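F420-H2 Dependent Reductase A (Mycobacterium smegmatis str. MC2 155, PDB 3H96) probably catalyses electron transfer between the deazaflavin coenzyme F420 and quinones, and belongs to a group of mycobacterial reductases linked to aflatoxin degradation. Local coordinates at residues V33-V38 with A87-G92; Y63-K68 with I135-L140; N80-G85 with V100-G105. All coordinates share one frame; numbering follows the deposited sequence.

Contact 1. Residues V33-V38 with A87-G92; sequences VLVHHV and AQVEVG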
loop_
_atom_site.group_PDB
_atom_site.type_symbol
_atom_site.label_atom_id
_atom_site.label_comp_id
_atom_site.label_asym_id
_atom_site.label_seq_id
_atom_site.Cartn_x
_atom_site.Cartn_y
_atom_site.Cartn_z
ATOM N N VAL A 33 3.572 3.186 5.154
ATOM C CA VAL A 33 3.246 2.018 5.928
ATOM C C VAL A 33 4.217 0.871 5.555
ATOM O O VAL A 33 4.598 0.728 4.381
ATOM C CB VAL A 33 1.768 1.636 5.709
ATOM C CG1 VAL A 33 1.488 1.367 4.177
ATOM C CG2 VAL A 33 1.425 0.412 6.506
ATOM N N LEU A 34 4.645 0.117 6.565
ATOM C CA LEU A 34 5.362 -1.141 6.355
ATOM C C LEU A 34 4.351 -2.261 6.533
ATOM O O LEU A 34 3.768 -2.444 7.641
ATOM C CB LEU A 34 6.460 -1.327 7.405
ATOM C CG LEU A 34 7.539 -0.229 7.603
ATOM C CD1 LEU A 34 8.769 -0.728 8.553
ATOM C CD2 LEU A 34 8.080 0.277 6.317
ATOM N N VAL A 35 4.133 -2.976 5.437
ATOM C CA VAL A 35 3.104 -4.026 5.390
ATOM C C VAL A 35 3.803 -5.348 5.593
ATOM O O VAL A 35 4.722 -5.720 4.811
ATOM C CB VAL A 35 2.372 -4.008 4.044
ATOM C CG1 VAL A 35 1.392 -5.219 3.931
ATOM C CG2 VAL A 35 1.728 -2.555 3.778
ATOM N N HIS A 36 3.406 -6.078 6.629
ATOM C CA HIS A 36 3.953 -7.435 6.829
ATOM C C HIS A 36 2.976 -8.372 6.155
ATOM O O HIS A 36 1.776 -8.361 6.498
ATOM C CB HIS A 36 4.023 -7.838 8.329
ATOM C CG HIS A 36 5.039 -7.092 9.126
ATOM N ND1 HIS A 36 4.999 -5.724 9.288
ATOM C CD2 HIS A 36 6.094 -7.527 9.855
ATOM C CE1 HIS A 36 6.001 -5.338 10.053
ATOM N NE2 HIS A 36 6.668 -6.421 10.430
ATOM N N HIS A 37 3.474 -9.193 5.234
ATOM C CA HIS A 37 2.641 -10.101 4.490
ATOM C C HIS A 37 3.350 -11.451 4.399
ATOM O O HIS A 37 4.556 -11.588 4.767
ATOM C CB HIS A 37 2.250 -9.544 3.082
ATOM C CG HIS A 37 3.415 -9.065 2.269
ATOM N ND1 HIS A 37 3.873 -9.744 1.154
ATOM C CD2 HIS A 37 4.236 -7.995 2.421
ATOM C CE1 HIS A 37 4.939 -9.126 0.673
ATOM N NE2 HIS A 37 5.160 -8.041 1.406
ATOM N N VAL A 38 2.609 -12.440 3.903
ATOM C CA VAL A 38 3.164 -13.765 3.810
ATOM C C VAL A 38 2.816 -14.347 2.458
ATOM O O VAL A 38 1.672 -14.253 1.998
ATOM C CB VAL A 38 2.655 -14.665 4.976
ATOM C CG1 VAL A 38 1.372 -15.382 4.596
ATOM C CG2 VAL A 38 3.721 -15.694 5.388
ATOM N N ALA A 87 -3.403 -8.857 8.160
ATOM C CA ALA A 87 -1.987 -8.529 8.112
ATOM C C ALA A 87 -1.599 -7.748 9.374
ATOM O O ALA A 87 -2.455 -7.466 10.215
ATOM C CB ALA A 87 -1.635 -7.678 6.829
ATOM N N GLN A 88 -0.338 -7.429 9.475
ATOM C CA GLN A 88 0.195 -6.555 10.471
ATOM C C GLN A 88 0.870 -5.425 9.714
ATOM O O GLN A 88 1.530 -5.679 8.734
ATOM C CB GLN A 88 1.224 -7.287 11.272
ATOM C CG GLN A 88 1.605 -6.726 12.544
ATOM C CD GLN A 88 2.762 -7.464 13.167
ATOM O OE1 GLN A 88 3.360 -6.991 14.000
ATOM N NE2 GLN A 88 3.064 -8.660 12.687
ATOM N N VAL A 89 0.732 -4.215 10.216
ATOM C CA VAL A 89 1.412 -3.069 9.619
ATOM C C VAL A 89 2.116 -2.187 10.681
ATOM O O VAL A 89 1.697 -2.160 11.848
ATOM C CB VAL A 89 0.375 -2.110 8.877
ATOM C CG1 VAL A 89 -0.323 -2.834 7.680
ATOM C CG2 VAL A 89 -0.673 -1.565 9.835
ATOM N N GLU A 90 3.126 -1.437 10.250
ATOM C CA GLU A 90 3.644 -0.345 11.038
ATOM C C GLU A 90 3.238 0.967 10.359
ATOM O O GLU A 90 3.466 1.166 9.189
ATOM C CB GLU A 90 5.151 -0.459 11.224
ATOM C CG GLU A 90 5.544 -1.859 11.710
ATOM C CD GLU A 90 7.043 -2.139 11.625
ATOM O OE1 GLU A 90 7.835 -1.336 12.160
ATOM O OE2 GLU A 90 7.417 -3.199 11.053
ATOM N N VAL A 91 2.603 1.845 11.120
ATOM C CA VAL A 91 2.159 3.160 10.643
ATOM C C VAL A 91 2.560 4.105 11.781
ATOM O O VAL A 91 2.237 3.844 12.923
ATOM C CB VAL A 91 0.610 3.210 10.397
ATOM C CG1 VAL A 91 0.217 4.605 9.867
ATOM C CG2 VAL A 91 0.174 2.122 9.388
ATOM N N GLY A 92 3.292 5.185 11.466
ATOM C CA GLY A 92 3.688 6.146 12.477
ATOM C C GLY A 92 4.644 5.413 13.406
ATOM O O GLY A 92 5.510 4.691 12.947
#

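Contact 2. Residues Y63-K68 with I135-L140; sequences YVFASK and IPVLAL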
loop_
_atom_site.group_PDB
_atom_site.type_symbol
_atom_site.label_atom_id
_atom_site.label_comp_id
_atom_site.label_asym_id
_atom_site.label_seq_id
_atom_site.Cartn_x
_atom_site.Cartn_y
_atom_site.Cartn_z
ATOM N N TYR A 63 -5.705 3.197 2.931
ATOM C CA TYR A 63 -5.795 2.593 1.610
ATOM C C TYR A 63 -4.422 2.418 1.030
ATOM O O TYR A 63 -3.628 3.354 1.104
ATOM C CB TYR A 63 -6.600 3.534 0.696
ATOM C CG TYR A 63 -7.994 3.656 1.144
ATOM C CD1 TYR A 63 -8.840 2.549 1.096
ATOM C CD2 TYR A 63 -8.489 4.858 1.654
ATOM C CE1 TYR A 63 -10.165 2.649 1.501
ATOM C CE2 TYR A 63 -9.784 4.952 2.077
ATOM C CZ TYR A 63 -10.615 3.850 1.997
ATOM O OH TYR A 63 -11.942 3.953 2.375
ATOM N N VAL A 64 -4.107 1.219 0.482
ATOM C CA VAL A 64 -2.828 1.056 -0.216
ATOM C C VAL A 64 -3.115 0.742 -1.689
ATOM O O VAL A 64 -4.238 0.359 -2.036
ATOM C CB VAL A 64 -1.913 -0.001 0.415
ATOM C CG1 VAL A 64 -1.496 0.437 1.911
ATOM C CG2 VAL A 64 -2.663 -1.288 0.584
ATOM N N PHE A 65 -2.099 0.902 -2.538
ATOM C CA PHE A 65 -2.334 0.916 -3.992
ATOM C C PHE A 65 -1.416 -0.077 -4.531
ATOM O O PHE A 65 -0.178 0.094 -4.396
ATOM C CB PHE A 65 -1.975 2.330 -4.561
ATOM C CG PHE A 65 -2.850 3.402 -3.986
ATOM C CD1 PHE A 65 -4.139 3.686 -4.565
ATOM C CD2 PHE A 65 -2.514 4.001 -2.780
ATOM C CE1 PHE A 65 -4.995 4.579 -3.971
ATOM C CE2 PHE A 65 -3.399 4.932 -2.178
ATOM C CZ PHE A 65 -4.613 5.224 -2.768
ATOM N N ALA A 66 -1.946 -1.099 -5.186
ATOM C CA ALA A 66 -1.060 -2.145 -5.738
ATOM C C ALA A 66 -0.477 -1.754 -7.101
ATOM O O ALA A 66 -0.693 -2.446 -8.107
ATOM C CB ALA A 66 -1.810 -3.504 -5.793
ATOM N N SER A 67 0.216 -0.625 -7.132
ATOM C CA SER A 67 0.591 0.062 -8.360
ATOM C C SER A 67 1.821 -0.540 -9.062
ATOM O O SER A 67 1.883 -0.616 -10.303
ATOM C CB SER A 67 0.860 1.535 -7.998
ATOM O OG SER A 67 1.727 1.634 -6.880
ATOM N N LYS A 68 2.783 -0.995 -8.273
ATOM C CA LYS A 68 4.014 -1.588 -8.824
ATOM C C LYS A 68 4.583 -0.732 -9.986
ATOM O O LYS A 68 4.943 -1.249 -11.047
ATOM C CB LYS A 68 3.786 -3.051 -9.267
ATOM C CG LYS A 68 5.098 -3.773 -9.536
ATOM C CD LYS A 68 4.968 -5.247 -9.296
ATOM C CE LYS A 68 4.863 -6.032 -10.545
ATOM N NZ LYS A 68 6.199 -6.555 -10.923
ATOM N N ILE A 135 -5.458 -1.057 -11.402
ATOM C CA ILE A 135 -4.548 -1.025 -10.212
ATOM C C ILE A 135 -5.420 -1.237 -8.988
ATOM O O ILE A 135 -6.355 -0.432 -8.733
ATOM C CB ILE A 135 -3.701 0.282 -10.208
ATOM C CG1 ILE A 135 -2.669 0.149 -11.349
ATOM C CG2 ILE A 135 -2.863 0.466 -8.926
ATOM C CD1 ILE A 135 -1.919 1.474 -11.653
ATOM N N PRO A 136 -5.146 -2.342 -8.251
ATOM C CA PRO A 136 -6.010 -2.586 -7.107
ATOM C C PRO A 136 -5.825 -1.580 -5.977
ATOM O O PRO A 136 -4.695 -1.080 -5.701
ATOM C CB PRO A 136 -5.635 -4.000 -6.644
ATOM C CG PRO A 136 -5.014 -4.690 -7.930
ATOM C CD PRO A 136 -4.365 -3.532 -8.673
ATOM N N VAL A 137 -6.937 -1.246 -5.331
ATOM C CA VAL A 137 -6.828 -0.512 -4.057
ATOM C C VAL A 137 -7.311 -1.412 -2.921
ATOM O O VAL A 137 -8.411 -1.970 -3.006
ATOM C CB VAL A 137 -7.656 0.798 -4.151
ATOM C CG1 VAL A 137 -7.724 1.593 -2.802
ATOM C CG2 VAL A 137 -7.038 1.686 -5.195
ATOM N N LEU A 138 -6.523 -1.537 -1.846
ATOM C CA LEU A 138 -6.955 -2.290 -0.693
ATOM C C LEU A 138 -7.157 -1.342 0.516
ATOM O O LEU A 138 -6.385 -0.398 0.695
ATOM C CB LEU A 138 -5.877 -3.325 -0.307
ATOM C CG LEU A 138 -5.466 -4.361 -1.349
ATOM C CD1 LEU A 138 -4.463 -5.302 -0.677
ATOM C CD2 LEU A 138 -6.655 -5.207 -1.766
ATOM N N ALA A 139 -8.164 -1.656 1.332
ATOM C CA ALA A 139 -8.422 -1.017 2.589
ATOM C C ALA A 139 -7.836 -1.873 3.736
ATOM O O ALA A 139 -8.206 -3.045 3.914
ATOM C CB ALA A 139 -9.932 -0.820 2.754
ATOM N N LEU A 140 -6.932 -1.282 4.517
ATOM C CA LEU A 140 -6.369 -1.898 5.679
ATOM C C LEU A 140 -7.013 -1.293 6.942
ATOM O O LEU A 140 -6.775 -0.134 7.300
ATOM C CB LEU A 140 -4.850 -1.735 5.628
ATOM C CG LEU A 140 -4.246 -2.124 4.272
ATOM C CD1 LEU A 140 -2.687 -1.941 4.331
ATOM C CD2 LEU A 140 -4.613 -3.647 3.905
#

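Contact 3. Residues N80-G85 with V100-G105; sequences NLTTAG and VTEVTG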
loop_
_atom_site.group_PDB
_atom_site.type_symbol
_atom_site.label_atom_id
_atom_site.label_comp_id
_atom_site.label_asym_id
_atom_site.label_seq_id
_atom_site.Cartn_x
_atom_site.Cartn_y
_atom_site.Cartn_z
ATOM N N ASN A 80 -0.873 -11.724 -1.664
ATOM C CA ASN A 80 -0.590 -12.212 -0.298
ATOM C C ASN A 80 -1.624 -11.672 0.690
ATOM O O ASN A 80 -2.177 -12.422 1.514
ATOM C CB ASN A 80 0.794 -11.744 0.106
ATOM C CG ASN A 80 1.908 -12.495 -0.661
ATOM O OD1 ASN A 80 1.640 -13.401 -1.423
ATOM N ND2 ASN A 80 3.131 -12.073 -0.482
ATOM N N LEU A 81 -1.888 -10.361 0.618
ATOM C CA LEU A 81 -2.863 -9.749 1.540
ATOM C C LEU A 81 -4.310 -10.235 1.342
ATOM O O LEU A 81 -4.956 -10.626 2.318
ATOM C CB LEU A 81 -2.786 -8.225 1.481
ATOM C CG LEU A 81 -1.495 -7.560 2.004
ATOM C CD1 LEU A 81 -1.672 -6.007 2.027
ATOM C CD2 LEU A 81 -1.289 -8.074 3.427
ATOM N N THR A 82 -4.794 -10.274 0.089
ATOM C CA THR A 82 -6.182 -10.616 -0.166
ATOM C C THR A 82 -6.386 -12.118 0.094
ATOM O O THR A 82 -7.513 -12.559 0.347
ATOM C CB THR A 82 -6.571 -10.325 -1.600
ATOM O OG1 THR A 82 -5.709 -11.075 -2.499
ATOM C CG2 THR A 82 -6.536 -8.766 -1.891
ATOM N N THR A 83 -5.311 -12.898 -0.021
ATOM C CA THR A 83 -5.379 -14.306 0.339
ATOM C C THR A 83 -5.483 -14.491 1.849
ATOM O O THR A 83 -6.353 -15.237 2.344
ATOM C CB THR A 83 -4.207 -15.126 -0.207
ATOM O OG1 THR A 83 -4.305 -15.192 -1.636
ATOM C CG2 THR A 83 -4.281 -16.554 0.384
ATOM N N ALA A 84 -4.672 -13.791 2.610
ATOM C CA ALA A 84 -4.735 -13.983 4.045
ATOM C C ALA A 84 -5.979 -13.295 4.674
ATOM O O ALA A 84 -6.582 -13.812 5.609
ATOM C CB ALA A 84 -3.440 -13.510 4.700
ATOM N N GLY A 85 -6.392 -12.168 4.100
ATOM C CA GLY A 85 -7.510 -11.416 4.670
ATOM C C GLY A 85 -7.149 -10.569 5.900
ATOM O O GLY A 85 -7.941 -9.749 6.359
ATOM N N VAL A 100 -8.130 -6.958 5.828
ATOM C CA VAL A 100 -7.975 -6.522 4.437
ATOM C C VAL A 100 -9.287 -6.661 3.633
ATOM O O VAL A 100 -9.922 -7.700 3.672
ATOM C CB VAL A 100 -6.920 -7.436 3.685
ATOM C CG1 VAL A 100 -6.765 -6.979 2.234
ATOM C CG2 VAL A 100 -5.530 -7.455 4.426
ATOM N N THR A 101 -9.685 -5.627 2.877
ATOM C CA THR A 101 -10.813 -5.743 1.935
ATOM C C THR A 101 -10.365 -5.006 0.661
ATOM O O THR A 101 -9.517 -4.139 0.738
ATOM C CB THR A 101 -12.124 -5.072 2.514
ATOM O OG1 THR A 101 -11.762 -3.830 3.052
ATOM C CG2 THR A 101 -12.722 -5.894 3.724
ATOM N N GLU A 102 -10.881 -5.380 -0.502
ATOM C CA GLU A 102 -10.500 -4.751 -1.735
ATOM C C GLU A 102 -11.555 -3.723 -2.076
ATOM O O GLU A 102 -12.741 -4.030 -1.996
ATOM C CB GLU A 102 -10.382 -5.808 -2.836
ATOM C CG GLU A 102 -9.792 -5.143 -4.050
ATOM C CD GLU A 102 -9.130 -6.038 -5.093
ATOM O OE1 GLU A 102 -8.892 -7.251 -4.869
ATOM O OE2 GLU A 102 -8.835 -5.457 -6.169
ATOM N N VAL A 103 -11.160 -2.512 -2.469
ATOM C CA VAL A 103 -12.146 -1.511 -2.855
ATOM C C VAL A 103 -12.337 -1.599 -4.375
ATOM O O VAL A 103 -11.328 -1.631 -5.116
ATOM C CB VAL A 103 -11.686 -0.050 -2.558
ATOM C CG1 VAL A 103 -12.823 0.894 -2.793
ATOM C CG2 VAL A 103 -11.193 0.092 -1.138
ATOM N N THR A 104 -13.602 -1.611 -4.836
ATOM C CA THR A 104 -13.904 -1.748 -6.276
ATOM C C THR A 104 -14.889 -0.676 -6.796
ATOM O O THR A 104 -15.457 0.121 -6.018
ATOM C CB THR A 104 -14.406 -3.192 -6.712
ATOM O OG1 THR A 104 -15.629 -3.506 -6.055
ATOM C CG2 THR A 104 -13.361 -4.278 -6.496
ATOM N N GLY A 105 -15.078 -0.647 -8.109
ATOM C CA GLY A 105 -16.108 0.245 -8.683
ATOM C C GLY A 105 -15.750 1.716 -8.535
ATOM O O GLY A 105 -14.560 2.085 -8.479
#

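Contact 1. Residues V33-V38 with A87-G92
Two neighbouring antiparallel strands of the split-barrel sheet meet where L34 pairs with E90 and H36 with Q88, their local axes 162° apart. L34 and E90 form a hydrogen-bonded pair: L34 N donates to E90 O (3.1 Å) and E90 N to L34 O (2.9 Å). One step further, H36 N reaches Q88 O at 2.8 Å. Alternation then sorts the side chains onto two faces. V33, V35, V89 and V91 share one, where beta-branched residues suit the extended backbone and supply compact apolar surface. V33 places CG2 opposite its backbone N, beside the carbonyl carbon, and this branch touches V91 CG2 at 3.6 Å and V89 CB at 3.6 Å. L34, H36, Q88 and E90 occupy the other face, where I13, F16 and R17 of helix 8-18 pack on the L34 and E90 end. There L34 CD1 lies against the E90 carboxylate, 3.8 Å from OE2, the two side chains crossing obliquely. R17 forms a salt bridge with OE2, which probably helps E90 to stay charged in its buried place. Such an antiparallel ladder, with valines on one face and a mixed, partly helix-covered face on the other, belongs to the FMN-binding split barrel of the PNPOX type.

Contact 2. Residues Y63-K68 with I135-L140
Residues Y63-F65 and V137-L140 run antiparallel at 149°, held by V64 N to L138 O (2.8 Å) and L138 N to V64 O (3.0 Å), and the ladder is prolonged beyond the strands by a bond from A66 N to P136 O (2.8 Å). Proline suits this end position because its carbonyl can still accept although it has no N-H to give. V64 lies on one face with L138, and its branches spread over the tip of L140, whose side chain crosses it at about a right angle, CG1 to CD1 at 3.6 Å. On the opposite face F65 and V137 lie side by side, V137 CG2 resting 3.6 Å from F65 CD1, while the small A139 leaves room for the Y63 ring, CB to CE1 at 3.7 Å. Just past the strand, A66 is the centre of an inverse gamma turn; its methyl packs on the proline ring, CB to CD at 3.9 Å. Beyond it I135 CG2, the branch that lies beside the carbonyl carbon, reaches S67 CA at 3.5 Å. R133 binds the carbonyls of A66 and S67. Helix 105-118 covers the Y63, F65 and V137 face. This is antiparallel sheet at the heart of a split barrel.

Contact 3. Residues N80-G85 with V100-G105
This is a helix-against-strand contact of the split-barrel fold, in which the C-terminal turn of helix 76-84 lies by strand 94-103 through L81, T82, G85, V100 and E102. The local axes cross at -118° and come within 7.8 Å. V100 carries the strand's part: its CB points at the helix end, and CG2 approaches L81 CB at 4.1 Å and the L81 carbonyl O at 3.9 Å. Valine fits because it has two short branches to offer: CG2 also lies 3.8 Å from G85 O, and CG1 is 4.1 Å from L81 O. L81, on the inner side of the helix, also packs against V35, H37 and L138, which suits a leucine. At the outer margin T82 CG2 comes within 4.1 Å of E102 OE1. With that oxygen E102 reaches across to the hydroxyl of Y78, while the T82 hydroxyl turns back to the Y78 carbonyl and its methyl is left for the strand. G85 closes the helix, its N bonded to L81 O, and then leaves helical geometry at phi 78°, a positive angle that suits glycine, which has no CB to press on the preceding carbonyl O. V100 N donates to G85 O at 2.8 Å, from above the carbonyl plane rather than within it.

All three contacts reach one antiparallel sheet; contacts 1 and 2 pair its strands and contact 3 sets helix 76-84 against it. Centres of contacts 1 and 2 lie about 13 Å apart, 1 and 3 about 14 Å, and 2 and 3 about 9 Å. Along the chain the segments come as 33-38, 63-68, 80-85, 87-92, 100-105 and 135-140: contact 1 crosses both others, and contact 3 is nested inside the loop of contact 2. Strand 94-103 joins strands 86-91 and 137-142 into continuous sheet. V33 packs on V64 and V89 on L140, and L81 of helix 76-84 touches V35 and A87, so strands and a helix from distant parts of the chain share one core.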